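Local coordinates for uncharacterized protein (Eubacterium rectale, PDB 5COZ) that is of unknown function but resembles YycH-type regulatory proteins and is probably exported as a membrane-tethered lipoprotein, at residues E272-H275 / P276-L280; G132-A135 / V136-K140; I118-N122 / D123-A127. All coordinates share one frame; numbering follows the deposited sequence. Where two conformers were deposited one is given.

Contact 1: residues E272-H275 / P276-L280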
loop_
_atom_site.group_PDB
_atom_site.type_symbol
_atom_site.label_atom_id
_atom_site.label_comp_id
_atom_site.label_asym_id
_atom_site.label_seq_id
_atom_site.Cartn_x
_atom_site.Cartn_y
_atom_site.Cartn_z
ATOM N N GLU A 272 -17.961 -5.534 17.216
ATOM C CA GLU A 272 -17.556 -6.726 16.510
ATOM C C GLU A 272 -17.762 -6.512 15.032
ATOM O O GLU A 272 -18.818 -6.032 14.612
ATOM C CB GLU A 272 -18.435 -7.890 16.995
ATOM C CG GLU A 272 -17.944 -9.250 16.568
ATOM C CD GLU A 272 -18.575 -10.394 17.342
ATOM O OE1 GLU A 272 -19.218 -10.140 18.387
ATOM O OE2 GLU A 272 -18.425 -11.553 16.896
ATOM N N ILE A 273 -16.752 -6.850 14.240
ATOM C CA ILE A 273 -16.881 -6.764 12.791
ATOM C C ILE A 273 -17.449 -8.058 12.243
ATOM O O ILE A 273 -17.440 -9.089 12.919
ATOM C CB ILE A 273 -15.540 -6.407 12.103
ATOM C CG1 ILE A 273 -14.497 -7.564 12.234
ATOM C CG2 ILE A 273 -15.018 -5.053 12.631
ATOM C CD1 ILE A 273 -13.274 -7.362 11.376
ATOM N N LEU A 274 -17.931 -8.000 11.018
ATOM C CA LEU A 274 -18.422 -9.166 10.310
ATOM C C LEU A 274 -17.291 -10.089 9.942
ATOM O O LEU A 274 -16.187 -9.628 9.626
ATOM C CB LEU A 274 -19.100 -8.699 9.008
ATOM C CG LEU A 274 -20.448 -8.004 9.169
ATOM C CD1 LEU A 274 -20.888 -7.388 7.852
ATOM C CD2 LEU A 274 -21.511 -8.991 9.694
ATOM N N HIS A 275 -17.578 -11.393 9.881
ATOM C CA HIS A 275 -16.618 -12.343 9.333
ATOM C C HIS A 275 -16.526 -12.077 7.840
ATOM O O HIS A 275 -17.507 -11.633 7.227
ATOM C CB HIS A 275 -17.070 -13.789 9.577
ATOM C CG HIS A 275 -17.136 -14.184 11.024
ATOM N ND1 HIS A 275 -17.634 -15.420 11.393
ATOM C CD2 HIS A 275 -16.756 -13.518 12.139
ATOM C CE1 HIS A 275 -17.576 -15.462 12.717
ATOM N NE2 HIS A 275 -17.022 -14.366 13.218
ATOM N N PRO A 276 -15.404 -12.413 7.202
ATOM C CA PRO A 276 -15.283 -12.088 5.769
ATOM C C PRO A 276 -16.191 -12.946 4.885
ATOM O O PRO A 276 -16.436 -12.573 3.729
ATOM C CB PRO A 276 -13.793 -12.279 5.467
ATOM C CG PRO A 276 -13.288 -13.232 6.562
ATOM C CD PRO A 276 -14.122 -12.891 7.781
ATOM N N SER A 277 -16.751 -14.056 5.421
ATOM C CA SER A 277 -17.732 -14.837 4.660
ATOM C C SER A 277 -18.914 -13.954 4.244
ATOM O O SER A 277 -19.400 -14.067 3.115
ATOM C CB SER A 277 -18.245 -16.009 5.487
ATOM O OG SER A 277 -18.630 -15.566 6.780
ATOM N N SER A 278 -19.386 -13.104 5.177
ATOM C CA SER A 278 -20.537 -12.220 4.961
ATOM C C SER A 278 -20.222 -11.216 3.864
ATOM O O SER A 278 -21.050 -10.970 2.999
ATOM C CB SER A 278 -20.901 -11.491 6.252
ATOM O OG SER A 278 -21.201 -12.420 7.283
ATOM N N ILE A 279 -18.991 -10.708 3.853
ATOM C CA ILE A 279 -18.539 -9.756 2.842
ATOM C C ILE A 279 -18.403 -10.437 1.493
ATOM O O ILE A 279 -18.896 -9.886 0.494
ATOM C CB ILE A 279 -17.214 -9.120 3.288
ATOM C CG1 ILE A 279 -17.375 -8.422 4.651
ATOM C CG2 ILE A 279 -16.644 -8.177 2.198
ATOM C CD1 ILE A 279 -18.434 -7.305 4.704
ATOM N N LEU A 280 -17.752 -11.627 1.440
ATOM C CA LEU A 280 -17.575 -12.264 0.153
ATOM C C LEU A 280 -18.919 -12.632 -0.486
ATOM O O LEU A 280 -19.078 -12.399 -1.683
ATOM C CB LEU A 280 -16.672 -13.501 0.256
ATOM C CG LEU A 280 -16.450 -14.237 -1.098
ATOM C CD1 LEU A 280 -15.793 -13.295 -2.153
ATOM C CD2 LEU A 280 -15.602 -15.476 -0.891
HETATM O O HOH W 1 -20.338 -12.513 9.941
#
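Leu274 and Ile279 meet by their methyl ends, and Leu274 can be followed outward to that point. Its CB leaves the backbone in the direction of the helix, and CG stands beside the backbone N, anti to the carbonyl carbon (chi1 -72°). From this branch point the two methyls part: CD2 runs past the hydroxyl of Ser278, with 4.2 Å between Leu274 CD2 and Ser278 OG, while CD1 of Leu274 lies 4.0 Å from CD1 of Ile279. The two side chains cross at about a right angle and touch through these two CD1 methyls. Ile279 in turn packs on Trp321 and Val323 of strand 314-330, and the indole NE1 of Trp321 donates to the carbonyl of Leu274.

The segment as a whole is the lead-in from strand 262-272 to helix 276-288. His275 still has an extended backbone, whereas Ser277, Ser278 and Ile279 are helical. Ser278 N donates to His275 O over 3.1 Å, but the N-H...O angle is 138° and the donor stands 48° out of the carbonyl plane, so the bond is bent and is not directed at a lone pair. Next comes a regular helical bond, 2.8 Å from Leu280 N to Pro276 O.

A water forms a second link between His275 and Ser278: it accepts from His275 N at 3.0 Å and is hydrogen-bonded to Ser278 OG at 2.8 Å. The imidazole of His275 turns away from the helix; its ND1 is hydrogen-bonded to Asp24 and its ring meets that of Tyr57. Behind it, His275 CB lies 3.7 Å from Ser277 OG, a hydroxyl with weak hydrogen bonds to Asp24 and Leu23.

Contact 2: residues G132-A135 / V136-K140; sequences GKLA and VSASK
Val136 N donates to Gly132 O over 2.9 Å at 162°, nearly in line with the carbonyl, whereas the next two i to i+4 bonds, from Ser137 N to Lys133 O (143°) and from Ala138 N to Leu134 O, are more bent. This is the C-terminal turn of helix 130-137; Ala138 is the first residue to leave helical backbone angles.

Two serine hydroxyls share carbonyls with backbone donors at this helix end. Ser137 OG, placed between its own N and carbonyl carbon by chi1 67°, turns back to donate to Lys133 O at 2.7 Å; Ser137 N reaches the same oxygen from the opposite face of the carbonyl plane. Leu134 O is gripped likewise, by Ala138 N and by Ser139 OG, the latter 2.7 Å from Leu134 O, again from opposite faces. Each carbonyl thus keeps its i to i+4 N-H and gains a hydroxyl donor as well.

Leu134 CD2 touches Ala138 CB at 3.8 Å; on another side of the helix, Val136 packs on Val213 of strand 211-220. Lys133 runs its CG alongside Ser137 OG before NZ forms a salt bridge with Glu202. Asn196 donates its side-chain amide to Ala135 O, and a water adds a further donor: it donates a hydrogen bond to Ala135 O at 2.9 Å and accepts one from Ser139 N at 2.8 Å.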
loop_
_atom_site.group_PDB
_atom_site.type_symbol
_atom_site.label_atom_id
_atom_site.label_comp_id
_atom_site.label_asym_id
_atom_site.label_seq_id
_atom_site.Cartn_x
_atom_site.Cartn_y
_atom_site.Cartn_z
ATOM N N GLY A 132 18.060 4.518 -7.223
ATOM C CA GLY A 132 16.786 4.166 -6.597
ATOM C C GLY A 132 15.622 4.902 -7.237
ATOM O O GLY A 132 14.589 4.316 -7.554
ATOM N N LYS A 133 15.803 6.199 -7.450
ATOM C CA LYS A 133 14.825 7.028 -8.163
ATOM C C LYS A 133 14.466 6.396 -9.528
ATOM O O LYS A 133 13.282 6.220 -9.839
ATOM C CB LYS A 133 15.397 8.440 -8.382
ATOM C CG LYS A 133 14.391 9.379 -9.041
ATOM C CD LYS A 133 14.950 10.785 -9.189
ATOM C CE LYS A 133 15.525 11.051 -10.533
ATOM N NZ LYS A 133 15.749 12.509 -10.738
ATOM N N LEU A 134 15.488 6.042 -10.325
ATOM C CA LEU A 134 15.199 5.493 -11.648
ATOM C C LEU A 134 14.594 4.091 -11.576
ATOM O O LEU A 134 13.692 3.787 -12.358
ATOM C CB LEU A 134 16.428 5.491 -12.526
ATOM C CG LEU A 134 17.099 6.872 -12.771
ATOM C CD1 LEU A 134 18.133 6.751 -13.827
ATOM C CD2 LEU A 134 16.092 7.961 -13.203
ATOM N N ALA A 135 15.042 3.254 -10.622
ATOM C CA ALA A 135 14.449 1.924 -10.492
ATOM C C ALA A 135 12.977 1.968 -10.120
ATOM O O ALA A 135 12.172 1.237 -10.699
ATOM C CB ALA A 135 15.199 1.109 -9.447
ATOM N N VAL A 136 12.614 2.822 -9.142
ATOM C CA VAL A 136 11.247 2.785 -8.658
ATOM C C VAL A 136 10.314 3.748 -9.401
ATOM O O VAL A 136 9.116 3.469 -9.457
ATOM C CB VAL A 136 11.253 3.062 -7.118
ATOM C CG1 VAL A 136 9.847 3.010 -6.517
ATOM C CG2 VAL A 136 12.182 2.083 -6.400
ATOM N N SER A 137 10.840 4.800 -10.037
ATOM C CA SER A 137 9.925 5.773 -10.642
ATOM C C SER A 137 10.209 6.142 -12.111
ATOM O O SER A 137 9.458 6.937 -12.686
ATOM C CB SER A 137 9.882 7.043 -9.786
ATOM O OG SER A 137 11.108 7.752 -9.779
ATOM N N ALA A 138 11.199 5.512 -12.754
ATOM C CA ALA A 138 11.483 5.800 -14.171
ATOM C C ALA A 138 11.554 4.509 -14.989
ATOM O O ALA A 138 12.083 4.498 -16.108
ATOM C CB ALA A 138 12.767 6.582 -14.299
ATOM N N SER A 139 10.989 3.427 -14.444
ATOM C CA SER A 139 11.064 2.130 -15.080
ATOM C C SER A 139 9.674 1.499 -15.221
ATOM O O SER A 139 8.673 2.194 -15.023
ATOM C CB SER A 139 12.015 1.233 -14.271
ATOM O OG SER A 139 13.306 1.828 -14.215
ATOM N N LYS A 140 9.589 0.207 -15.568
ATOM C CA LYS A 140 8.315 -0.476 -15.787
ATOM C C LYS A 140 7.506 -0.604 -14.483
ATOM O O LYS A 140 6.261 -0.598 -14.517
ATOM C CB LYS A 140 8.566 -1.859 -16.418
ATOM C CG LYS A 140 7.370 -2.455 -17.143
ATOM C CD LYS A 140 7.750 -3.759 -17.844
ATOM C CE LYS A 140 6.566 -4.470 -18.447
ATOM N NZ LYS A 140 6.131 -3.845 -19.725
HETATM O O HOH W 2 9.917 2.408 -12.085
#

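Contact 3: residues I118-N122 / D123-A127; sequences IAIRN and DSALA
Asp123, Ser124 and Arg121 each bury more surface here than any other residue of this turn, which closes the beta hairpin of strands 116-120 and 125-128. The strand segments run antiparallel at 178°, and Arg121 N donates almost straight to Ser124 O over 2.9 Å, leaving Asn122 and Asp123 to make the reversal.

Arg121 bends its chain at chi3 (75°), bringing the guanidinium back over the turn. NH1 forms a salt bridge with Asp123 OD1 at 2.8 Å, though as a hydrogen bond it is weak. The two side chains lie side by side, with their flat groups turned 56° apart, so the carboxylate does not meet the guanidinium flat on. Asn122 OD1 stands over one guanidinium face, offset toward the rim; the Asn122 amide and the Asp123 carboxylate are stacked, their planes nearly parallel. In the conformer given, Ser124 OG lies at the guanidinium edge and is hydrogen-bonded to a water that donates to Ala119 O.

Further along, Ala119 and Leu126 form the hydrogen-bonded pair: Ala119 N to Leu126 O and Leu126 N to Ala119 O are both 2.8 Å. The non-hydrogen-bonded pairs place Ile118 with Ala127 and Ile120 with Ala125 on the face covered by helix 73-87, where Leu83 touches both Ile118 and Ala127. Within that face, CG1 of Ile120 rests 4.0 Å from CB of Ala125.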
loop_
_atom_site.group_PDB
_atom_site.type_symbol
_atom_site.label_atom_id
_atom_site.label_comp_id
_atom_site.label_asym_id
_atom_site.label_seq_id
_atom_site.Cartn_x
_atom_site.Cartn_y
_atom_site.Cartn_z
ATOM N N ILE A 118 16.779 14.132 -0.314
ATOM C CA ILE A 118 15.761 13.956 0.703
ATOM C C ILE A 118 14.757 15.088 0.544
ATOM O O ILE A 118 15.171 16.239 0.391
ATOM C CB ILE A 118 16.341 13.888 2.131
ATOM C CG1 ILE A 118 17.317 12.701 2.293
ATOM C CG2 ILE A 118 15.204 13.857 3.203
ATOM C CD1 ILE A 118 18.078 12.747 3.605
ATOM N N ALA A 119 13.451 14.789 0.574
ATOM C CA ALA A 119 12.435 15.822 0.506
ATOM C C ALA A 119 11.408 15.512 1.550
ATOM O O ALA A 119 10.879 14.398 1.572
ATOM C CB ALA A 119 11.788 15.837 -0.878
ATOM N N ILE A 120 11.102 16.487 2.415
ATOM C CA ILE A 120 10.105 16.267 3.451
ATOM C C ILE A 120 9.041 17.364 3.351
ATOM O O ILE A 120 9.385 18.541 3.355
ATOM C CB ILE A 120 10.723 16.193 4.871
ATOM C CG1 ILE A 120 11.794 15.096 4.930
ATOM C CG2 ILE A 120 9.621 15.973 5.928
ATOM C CD1 ILE A 120 12.617 15.123 6.241
ATOM N N ARG A 121 7.771 16.954 3.262
ATOM C CA ARG A 121 6.611 17.850 3.203
ATOM C C ARG A 121 5.725 17.570 4.428
ATOM O O ARG A 121 6.076 16.727 5.264
ATOM C CB ARG A 121 5.811 17.587 1.898
ATOM C CG ARG A 121 6.441 18.067 0.605
ATOM C CD ARG A 121 5.571 17.719 -0.599
ATOM N NE ARG A 121 4.387 18.578 -0.705
ATOM C CZ ARG A 121 3.160 18.227 -0.326
ATOM N NH1 ARG A 121 2.935 17.022 0.187
ATOM N NH2 ARG A 121 2.151 19.078 -0.456
ATOM N N ASN A 122 4.529 18.169 4.501
ATOM C CA ASN A 122 3.671 17.907 5.658
ATOM C C ASN A 122 3.204 16.446 5.754
ATOM O O ASN A 122 3.135 15.916 6.863
ATOM C CB ASN A 122 2.444 18.845 5.645
ATOM C CG ASN A 122 1.644 18.798 4.359
ATOM O OD1 ASN A 122 2.167 19.005 3.271
ATOM N ND2 ASN A 122 0.355 18.510 4.456
ATOM N N ASP A 123 2.913 15.782 4.615
ATOM C CA ASP A 123 2.340 14.442 4.662
ATOM C C ASP A 123 3.091 13.432 3.813
ATOM O O ASP A 123 2.513 12.411 3.418
ATOM C CB ASP A 123 0.872 14.494 4.200
ATOM C CG ASP A 123 0.700 14.929 2.752
ATOM O OD1 ASP A 123 1.674 15.457 2.161
ATOM O OD2 ASP A 123 -0.416 14.775 2.214
ATOM N N SER A 124 4.373 13.711 3.528
ATOM C CA SER A 124 5.177 12.773 2.759
ATOM C C SER A 124 6.643 13.055 2.973
ATOM O O SER A 124 7.018 14.175 3.278
ATOM C CB SER A 124 4.838 12.846 1.268
ATOM O OG SER A 124 5.191 14.094 0.698
ATOM N N ALA A 125 7.451 12.011 2.851
ATOM C CA ALA A 125 8.889 12.145 2.955
ATOM C C ALA A 125 9.482 11.170 1.969
ATOM O O ALA A 125 9.006 10.029 1.854
ATOM C CB ALA A 125 9.396 11.905 4.370
ATOM N N LEU A 126 10.478 11.622 1.216
ATOM C CA LEU A 126 11.105 10.755 0.227
ATOM C C LEU A 126 12.613 10.902 0.277
ATOM O O LEU A 126 13.117 12.014 0.103
ATOM C CB LEU A 126 10.594 11.101 -1.188
ATOM C CG LEU A 126 11.242 10.334 -2.379
ATOM C CD1 LEU A 126 10.904 8.839 -2.316
ATOM C CD2 LEU A 126 10.795 10.900 -3.722
ATOM N N ALA A 127 13.327 9.795 0.467
ATOM C CA ALA A 127 14.783 9.761 0.373
ATOM C C ALA A 127 15.145 8.837 -0.794
ATOM O O ALA A 127 14.580 7.749 -0.909
ATOM C CB ALA A 127 15.423 9.282 1.666
HETATM O O HOH W 3 8.288 14.373 -0.210
#

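How the contacts relate
From the N terminus, contact 3 comes first, closing the tight hairpin turn between strands 116-120 and 125-128. Strand 125-128 leads directly into helix 130-137, whose last turn contact 2 closes; their centres are about 18 Å apart and their nearest atoms about 7 Å. Both belong to the region of the nine-stranded antiparallel sheet, to which contact 3 contributes two neighbouring strands and which contact 2 flanks through strand 211-220. Contact 1 follows much later, joining strand 262-272 of the seven-stranded mixed sheet to helix 276-288. Its centre lies about 38 Å from that of contact 2, across the chain's centre. The three are in series, neither nested nor crossing.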